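Local coordinates for heat shock protein STI1 (Saccharomyces cerevisiae, PDB 3UPV) that acts as an adaptor between the chaperones Hsp70 and Hsp90, its TPR2B domain here holding a C-terminal peptide of Hsp70, at residues K3-E6 and A7-E10; E13-K17 and S18-N22; E56-A59 and D60-A64. One frame throughout, in Å; residues are numbered along the deposited sequence.

Contact 1 of 3, residues K3-E6 and A7-E10; sequences KAEE and ARLE
Glu-5 and Arg-8, one turn apart on helix 2-16, are joined by a two-pronged salt bridge. The arginine offers its side-on edge: NH1 bonds to Glu-5 OE1 at 2.8 Å, and NE reaches Glu-5 OE2 at 3.0 Å, both N-H bonds being nearly straight. Both oxygens lie close to the guanidinium plane, whereas the nitrogens meet the carboxylate from above its own plane, the two flat groups being turned 42° from each other. The pairing depends on a bend in each chain: Glu-5 turns at chi2 (70°) and Arg-8 at chi3 (79°), so that the two side chains lie side by side, pointing the same way. Arg-8 NH2, at the other end of the guanidinium, makes a salt bridge to the backbone of the bound peptide, so that Glu-5, as a second-shell residue, probably limits the rotation of the guanidinium that meets the peptide. With an alanine at the arginine position, the Glu-5 carboxylate is likely to lose its mate and the peptide backbone one of its charged partners.

The close-packed side of the turn belongs to the buried Ala-4 and Ala-7, whose methyl groups meet Arg-33 and Glu-29 of helix 20-33. Ala-7 N donates to Lys-3 O at 3.0 Å. The solvent side is looser and carries like charges: Glu-6 and Glu-10 lie side by side with Glu-6 OE2 3.2 Å from Glu-10 OE1, a proximity that would be expected to raise the proton affinity of one of them. This is the first helix of TPR 7, packed on helix 20-33 through Ala-4 and Ala-7, with Arg-8 turned to the peptide held by the TPR domain.

Contact 2 of 3, residues E13-K17 and S18-N22; sequences EYFTK and SDWPN
Different first torsions bring Phe-15 and Trp-20 together across the turn: Phe-15 sends CG anti to its backbone N (chi1 -171°), while Trp-20 holds CG beside its own. The turn is the helix-loop-helix hairpin of TPR 7, and it starts with a Schellman motif. Ser-18, with positive phi, is its C-prime residue; Asp-19 N donates to Tyr-14 O and Ser-18 N to Phe-15 O, both at 2.8 Å, closing the end of helix 2-16.

The indole then comes back over the finished helix and directs the edge of its six-membered ring at the face of Phe-15. This is a T-shaped pair with centroids 4.9 Å apart and planes at 64°, and Trp-20 CZ3 sits above the centre of the phenyl ring. Phe-15 also packs on the backbone of the bound peptide and on Ala-46, while Trp-20 reaches Lys-50, so the pair joins the turn to helix 38-50.

Asp-19 is the N-cap of helix 20-33. Its OD2 accepts from Asn-22 N at 3.2 Å, well above the carboxylate plane, and its OD1 takes Asn-22 ND2 at 2.7 Å on the syn side, so both carboxylate oxygens hold the same asparagine. A water bridges Thr-16 O and Ser-18 OG on the outside of the turn. The asparagine fixed in this way makes a CH-pi contact with the preceding helix: Asn-22 CB stands 3.3 Å from the centroid of the Tyr-14 ring, only 5° off the ring normal.

Contact 3 of 3, residues E56-A59 and D60-A64; sequences EAIA and DCNKA
Residues 56-59 and 60-64 are successive turns of helix 54-67, and four backbone bonds of the i to i+4 kind tie them together. Asp-60 N donates to Glu-56 O, Cys-61 N to Ala-57 O and Asn-62 N to Ile-58 O, each at 2.9 Å, and Lys-63 N donates to Ala-59 O at 3.0 Å. The similar lengths are those of regular alpha-helix through these two turns.

Between the side chains there is little direct contact, since most of them fan outward from the axis and rest on the carbonyls of the preceding turn. Asp-60 CB lies 3.6 Å from Ala-57 O, and its carboxylate carries on past the Glu-56 carbonyl. Cys-61 keeps SG beside its own backbone N (chi1 -71°), which brings the sulfur back to within 3.4 Å of Ala-57 O. Ile-58 and Asn-62 lie alongside each other on one flank, pointing the same way. Ala-59 and Lys-63 belong to the exposed side, where the lysine chain, bent at chi2 and chi3, leads away from the preceding turn.

The buried carboxylate of Asp-60 has its charge answered from the neighbouring helix: OD1 forms a salt bridge with Arg-44, and the side chain also packs on Ala-45 and Leu-48. As the second helix of TPR 8, helix 54-67 is thus held between two others in the all-helical stack. Asp-60 packs on helix 38-50, its partner within the repeat, and Lys-63 touches Tyr-41 there; Cys-61 lies between the two neighbours, on Ala-45 and on Arg-77 and Lys-78, while Ile-58 on Ala-81 and Ala-64 on Ala-74 continue the seam with helix 72-84.

In the fold
Contacts 1 and 2 follow each other along helix 2-16 in TPR 7, their centres about 13 Å apart, and both reach the bound Hsp70 peptide: contact 1 through a charged group, contact 2 through an aromatic ring, each against the peptide backbone. Contact 3 belongs to TPR 8 and lies closer to the middle of the chain, about 7 Å from its centre; it is about 20 Å from contact 1 and 19 Å from contact 2 between centres, and touches neither. Helix 38-50 connects all three, since Arg-39 meets contact 1, Ala-46 and Lys-50 meet contact 2, and Arg-44 pairs with contact 3.

Contact 1 of 3, residues K3-E6 and A7-E10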
loop_
_atom_site.group_PDB
_atom_site.type_symbol
_atom_site.label_atom_id
_atom_site.label_comp_id
_atom_site.label_asym_id
_atom_site.label_seq_id
_atom_site.Cartn_x
_atom_site.Cartn_y
_atom_site.Cartn_z
ATOM N N LYS A 3 -15.577 8.690 13.271
ATOM C CA LYS A 3 -14.911 9.730 12.502
ATOM C C LYS A 3 -13.696 9.203 11.708
ATOM O O LYS A 3 -13.364 9.720 10.654
ATOM C CB LYS A 3 -14.476 10.867 13.395
ATOM C CG LYS A 3 -15.663 11.666 13.893
ATOM C CD LYS A 3 -15.202 12.836 14.702
ATOM C CE LYS A 3 -16.164 14.007 14.576
ATOM N NZ LYS A 3 -16.019 14.963 15.734
ATOM N N ALA A 4 -13.081 8.145 12.192
ATOM C CA ALA A 4 -12.001 7.474 11.412
ATOM C C ALA A 4 -12.606 6.799 10.208
ATOM O O ALA A 4 -12.064 6.877 9.113
ATOM C CB ALA A 4 -11.248 6.435 12.302
ATOM N N GLU A 5 -13.761 6.174 10.437
ATOM C CA GLU A 5 -14.501 5.521 9.407
ATOM C C GLU A 5 -15.013 6.513 8.340
ATOM O O GLU A 5 -14.905 6.225 7.151
ATOM C CB GLU A 5 -15.617 4.694 10.033
ATOM C CG GLU A 5 -16.437 3.970 9.025
ATOM C CD GLU A 5 -15.685 2.801 8.327
ATOM O OE1 GLU A 5 -16.348 2.184 7.460
ATOM O OE2 GLU A 5 -14.511 2.507 8.653
ATOM N N GLU A 6 -15.564 7.662 8.758
ATOM C CA GLU A 6 -15.952 8.703 7.802
ATOM C C GLU A 6 -14.757 9.143 6.971
ATOM O O GLU A 6 -14.876 9.354 5.732
ATOM C CB GLU A 6 -16.537 9.887 8.535
ATOM C CG GLU A 6 -16.613 11.214 7.773
ATOM C CD GLU A 6 -17.161 12.312 8.662
ATOM O OE1 GLU A 6 -17.088 12.129 9.886
ATOM O OE2 GLU A 6 -17.668 13.354 8.179
ATOM N N ALA A 7 -13.641 9.392 7.663
ATOM C CA ALA A 7 -12.412 9.716 6.931
ATOM C C ALA A 7 -11.972 8.659 5.920
ATOM O O ALA A 7 -11.640 8.985 4.761
ATOM C CB ALA A 7 -11.247 10.106 7.917
ATOM N N ARG A 8 -12.120 7.382 6.277
ATOM C CA ARG A 8 -11.760 6.298 5.329
ATOM C C ARG A 8 -12.706 6.369 4.096
ATOM O O ARG A 8 -12.276 6.133 2.959
ATOM C CB ARG A 8 -11.939 4.956 6.045
ATOM C CG ARG A 8 -11.623 3.671 5.185
ATOM C CD ARG A 8 -11.975 2.375 5.946
ATOM N NE ARG A 8 -13.416 2.107 5.901
ATOM C CZ ARG A 8 -14.095 1.719 4.827
ATOM N NH1 ARG A 8 -15.408 1.543 4.921
ATOM N NH2 ARG A 8 -13.481 1.470 3.682
ATOM N N LEU A 9 -13.995 6.665 4.326
ATOM C CA LEU A 9 -14.973 6.723 3.216
ATOM C C LEU A 9 -14.778 7.887 2.314
ATOM O O LEU A 9 -14.909 7.741 1.110
ATOM C CB LEU A 9 -16.409 6.751 3.732
ATOM C CG LEU A 9 -16.813 5.423 4.374
ATOM C CD1 LEU A 9 -18.094 5.490 5.268
ATOM C CD2 LEU A 9 -16.973 4.427 3.208
ATOM N N GLU A 10 -14.477 9.038 2.917
ATOM C CA GLU A 10 -14.088 10.232 2.215
ATOM C C GLU A 10 -12.854 9.941 1.370
ATOM O O GLU A 10 -12.817 10.317 0.178
ATOM C CB GLU A 10 -13.842 11.436 3.139
ATOM C CG GLU A 10 -15.123 12.007 3.730
ATOM C CD GLU A 10 -14.897 13.015 4.870
ATOM O OE1 GLU A 10 -15.892 13.312 5.560
ATOM O OE2 GLU A 10 -13.764 13.525 5.074
#

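Contact 2 of 3, residues E13-K17 and S18-N22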
loop_
_atom_site.group_PDB
_atom_site.type_symbol
_atom_site.label_atom_id
_atom_site.label_comp_id
_atom_site.label_asym_id
_atom_site.label_seq_id
_atom_site.Cartn_x
_atom_site.Cartn_y
_atom_site.Cartn_z
ATOM N N GLU A 13 -13.740 7.832 -1.579
ATOM C CA GLU A 13 -14.384 8.634 -2.610
ATOM C C GLU A 13 -13.381 9.539 -3.402
ATOM O O GLU A 13 -13.441 9.601 -4.652
ATOM C CB GLU A 13 -15.546 9.452 -2.016
ATOM C CG GLU A 13 -16.378 10.217 -3.044
ATOM C CD GLU A 13 -17.199 9.311 -3.995
ATOM O OE1 GLU A 13 -17.249 8.056 -3.776
ATOM O OE2 GLU A 13 -17.818 9.871 -4.959
ATOM N N TYR A 14 -12.497 10.245 -2.690
ATOM C CA TYR A 14 -11.488 11.074 -3.359
ATOM C C TYR A 14 -10.601 10.235 -4.275
ATOM O O TYR A 14 -10.328 10.622 -5.435
ATOM C CB TYR A 14 -10.594 11.794 -2.341
ATOM C CG TYR A 14 -11.278 13.016 -1.735
ATOM C CD1 TYR A 14 -12.001 13.929 -2.545
ATOM C CD2 TYR A 14 -11.215 13.258 -0.343
ATOM C CE1 TYR A 14 -12.630 15.007 -1.974
ATOM C CE2 TYR A 14 -11.852 14.358 0.220
ATOM C CZ TYR A 14 -12.558 15.213 -0.601
ATOM O OH TYR A 14 -13.184 16.301 -0.063
ATOM N N PHE A 15 -10.241 9.055 -3.799
ATOM C CA PHE A 15 -9.289 8.215 -4.518
ATOM C C PHE A 15 -9.976 7.732 -5.824
ATOM O O PHE A 15 -9.405 7.751 -6.957
ATOM C CB PHE A 15 -8.816 7.056 -3.613
ATOM C CG PHE A 15 -7.690 6.270 -4.200
ATOM C CD1 PHE A 15 -6.391 6.654 -3.926
ATOM C CD2 PHE A 15 -7.933 5.204 -5.064
ATOM C CE1 PHE A 15 -5.305 5.980 -4.475
ATOM C CE2 PHE A 15 -6.829 4.474 -5.644
ATOM C CZ PHE A 15 -5.535 4.871 -5.381
ATOM N N THR A 16 -11.245 7.377 -5.664
ATOM C CA THR A 16 -12.038 6.826 -6.732
ATOM C C THR A 16 -12.152 7.849 -7.843
ATOM O O THR A 16 -12.167 7.487 -9.028
ATOM C CB THR A 16 -13.389 6.382 -6.172
ATOM O OG1 THR A 16 -13.176 5.249 -5.317
ATOM C CG2 THR A 16 -14.309 5.971 -7.259
ATOM N N LYS A 17 -12.073 9.128 -7.480
ATOM C CA LYS A 17 -12.243 10.213 -8.460
ATOM C C LYS A 17 -10.898 10.757 -8.911
ATOM O O LYS A 17 -10.830 11.756 -9.655
ATOM C CB LYS A 17 -13.115 11.355 -7.883
ATOM C CG LYS A 17 -14.511 10.949 -7.456
ATOM C CD LYS A 17 -15.548 11.168 -8.576
ATOM C CE LYS A 17 -16.202 9.886 -9.083
ATOM N NZ LYS A 17 -17.073 10.247 -10.259
ATOM N N SER A 18 -9.841 10.072 -8.500
ATOM C CA SER A 18 -8.462 10.434 -8.830
ATOM C C SER A 18 -8.089 11.786 -8.260
ATOM O O SER A 18 -7.169 12.448 -8.753
ATOM C CB SER A 18 -8.210 10.348 -10.373
ATOM O OG SER A 18 -8.737 9.114 -10.880
ATOM N N ASP A 19 -8.764 12.208 -7.193
ATOM C CA ASP A 19 -8.320 13.427 -6.481
ATOM C C ASP A 19 -7.296 13.039 -5.418
ATOM O O ASP A 19 -7.630 12.866 -4.210
ATOM C CB ASP A 19 -9.535 14.094 -5.865
ATOM C CG ASP A 19 -9.230 15.404 -5.147
ATOM O OD1 ASP A 19 -10.233 16.078 -4.844
ATOM O OD2 ASP A 19 -8.060 15.825 -4.888
ATOM N N TRP A 20 -6.051 12.853 -5.845
ATOM C CA TRP A 20 -5.045 12.318 -4.925
ATOM C C TRP A 20 -4.775 13.212 -3.725
ATOM O O TRP A 20 -4.595 12.692 -2.589
ATOM C CB TRP A 20 -3.748 12.036 -5.653
ATOM C CG TRP A 20 -3.952 11.410 -6.986
ATOM C CD1 TRP A 20 -3.469 11.866 -8.195
ATOM C CD2 TRP A 20 -4.695 10.212 -7.278
ATOM N NE1 TRP A 20 -3.859 11.031 -9.203
ATOM C CE2 TRP A 20 -4.626 10.014 -8.690
ATOM C CE3 TRP A 20 -5.405 9.282 -6.494
ATOM C CZ2 TRP A 20 -5.218 8.888 -9.329
ATOM C CZ3 TRP A 20 -6.019 8.191 -7.122
ATOM C CH2 TRP A 20 -5.946 8.006 -8.545
ATOM N N PRO A 21 -4.677 14.537 -3.924
ATOM C CA PRO A 21 -4.286 15.347 -2.778
ATOM C C PRO A 21 -5.363 15.357 -1.703
ATOM O O PRO A 21 -5.013 15.364 -0.488
ATOM C CB PRO A 21 -4.139 16.754 -3.381
ATOM C CG PRO A 21 -3.695 16.453 -4.764
ATOM C CD PRO A 21 -4.632 15.335 -5.153
ATOM N N ASN A 22 -6.625 15.299 -2.112
ATOM C CA ASN A 22 -7.690 15.219 -1.121
ATOM C C ASN A 22 -7.779 13.843 -0.435
ATOM O O ASN A 22 -8.054 13.804 0.768
ATOM C CB ASN A 22 -9.061 15.690 -1.699
ATOM C CG ASN A 22 -9.200 17.197 -1.674
ATOM O OD1 ASN A 22 -8.777 17.857 -0.699
ATOM N ND2 ASN A 22 -9.774 17.772 -2.747
HETATM O O HOH W 1 -11.156 8.616 -11.407
#

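Contact 3 of 3, residues E56-A59 and D60-A64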
loop_
_atom_site.group_PDB
_atom_site.type_symbol
_atom_site.label_atom_id
_atom_site.label_comp_id
_atom_site.label_asym_id
_atom_site.label_seq_id
_atom_site.Cartn_x
_atom_site.Cartn_y
_atom_site.Cartn_z
ATOM N N GLU A 56 7.796 8.925 0.890
ATOM C CA GLU A 56 6.609 9.007 1.782
ATOM C C GLU A 56 5.715 7.778 1.669
ATOM O O GLU A 56 5.293 7.216 2.692
ATOM C CB GLU A 56 5.844 10.306 1.528
ATOM C CG GLU A 56 6.738 11.464 1.919
ATOM C CD GLU A 56 7.684 11.977 0.784
ATOM O OE1 GLU A 56 8.386 13.007 1.033
ATOM O OE2 GLU A 56 7.704 11.421 -0.361
ATOM N N ALA A 57 5.424 7.365 0.431
ATOM C CA ALA A 57 4.594 6.165 0.250
ATOM C C ALA A 57 5.252 4.980 0.902
ATOM O O ALA A 57 4.602 4.137 1.589
ATOM C CB ALA A 57 4.333 5.881 -1.239
ATOM N N ILE A 58 6.558 4.873 0.699
ATOM C CA ILE A 58 7.239 3.687 1.256
ATOM C C ILE A 58 7.254 3.717 2.806
ATOM O O ILE A 58 7.060 2.683 3.450
ATOM C CB ILE A 58 8.722 3.576 0.678
ATOM C CG1 ILE A 58 8.652 3.120 -0.816
ATOM C CG2 ILE A 58 9.567 2.635 1.485
ATOM C CD1 ILE A 58 9.957 3.387 -1.648
ATOM N N ALA A 59 7.466 4.900 3.363
ATOM C CA ALA A 59 7.414 5.078 4.803
ATOM C C ALA A 59 6.039 4.680 5.338
ATOM O O ALA A 59 5.973 4.009 6.343
ATOM C CB ALA A 59 7.749 6.445 5.178
ATOM N N ASP A 60 4.967 5.026 4.606
ATOM C CA ASP A 60 3.619 4.650 5.094
ATOM C C ASP A 60 3.357 3.156 4.971
ATOM O O ASP A 60 2.690 2.540 5.809
ATOM C CB ASP A 60 2.538 5.427 4.306
ATOM C CG ASP A 60 2.236 6.812 4.923
ATOM O OD1 ASP A 60 1.533 7.586 4.217
ATOM O OD2 ASP A 60 2.590 7.107 6.098
ATOM N N CYS A 61 3.818 2.549 3.876
ATOM C CA CYS A 61 3.689 1.131 3.758
ATOM C C CYS A 61 4.453 0.428 4.898
ATOM O O CYS A 61 3.909 -0.557 5.474
ATOM C CB CYS A 61 4.284 0.643 2.443
ATOM S SG CYS A 61 3.305 1.087 0.988
ATOM N N ASN A 62 5.670 0.889 5.213
ATOM C CA ASN A 62 6.423 0.347 6.367
ATOM C C ASN A 62 5.651 0.467 7.696
ATOM O O ASN A 62 5.587 -0.470 8.518
ATOM C CB ASN A 62 7.826 0.962 6.418
ATOM C CG ASN A 62 8.716 0.342 5.405
ATOM O OD1 ASN A 62 9.527 1.018 4.759
ATOM N ND2 ASN A 62 8.539 -0.969 5.210
ATOM N N LYS A 63 5.004 1.593 7.886
ATOM C CA LYS A 63 4.185 1.802 9.093
ATOM C C LYS A 63 2.947 0.852 9.092
ATOM O O LYS A 63 2.591 0.317 10.135
ATOM C CB LYS A 63 3.799 3.287 9.197
ATOM C CG LYS A 63 3.349 3.796 10.594
ATOM C CD LYS A 63 4.533 3.982 11.580
ATOM C CE LYS A 63 5.250 5.343 11.442
ATOM N NZ LYS A 63 6.240 5.719 12.573
ATOM N N ALA A 64 2.291 0.681 7.942
ATOM C CA ALA A 64 1.181 -0.249 7.828
ATOM C C ALA A 64 1.610 -1.658 8.206
ATOM O O ALA A 64 0.870 -2.375 8.890
ATOM C CB ALA A 64 0.614 -0.265 6.389
#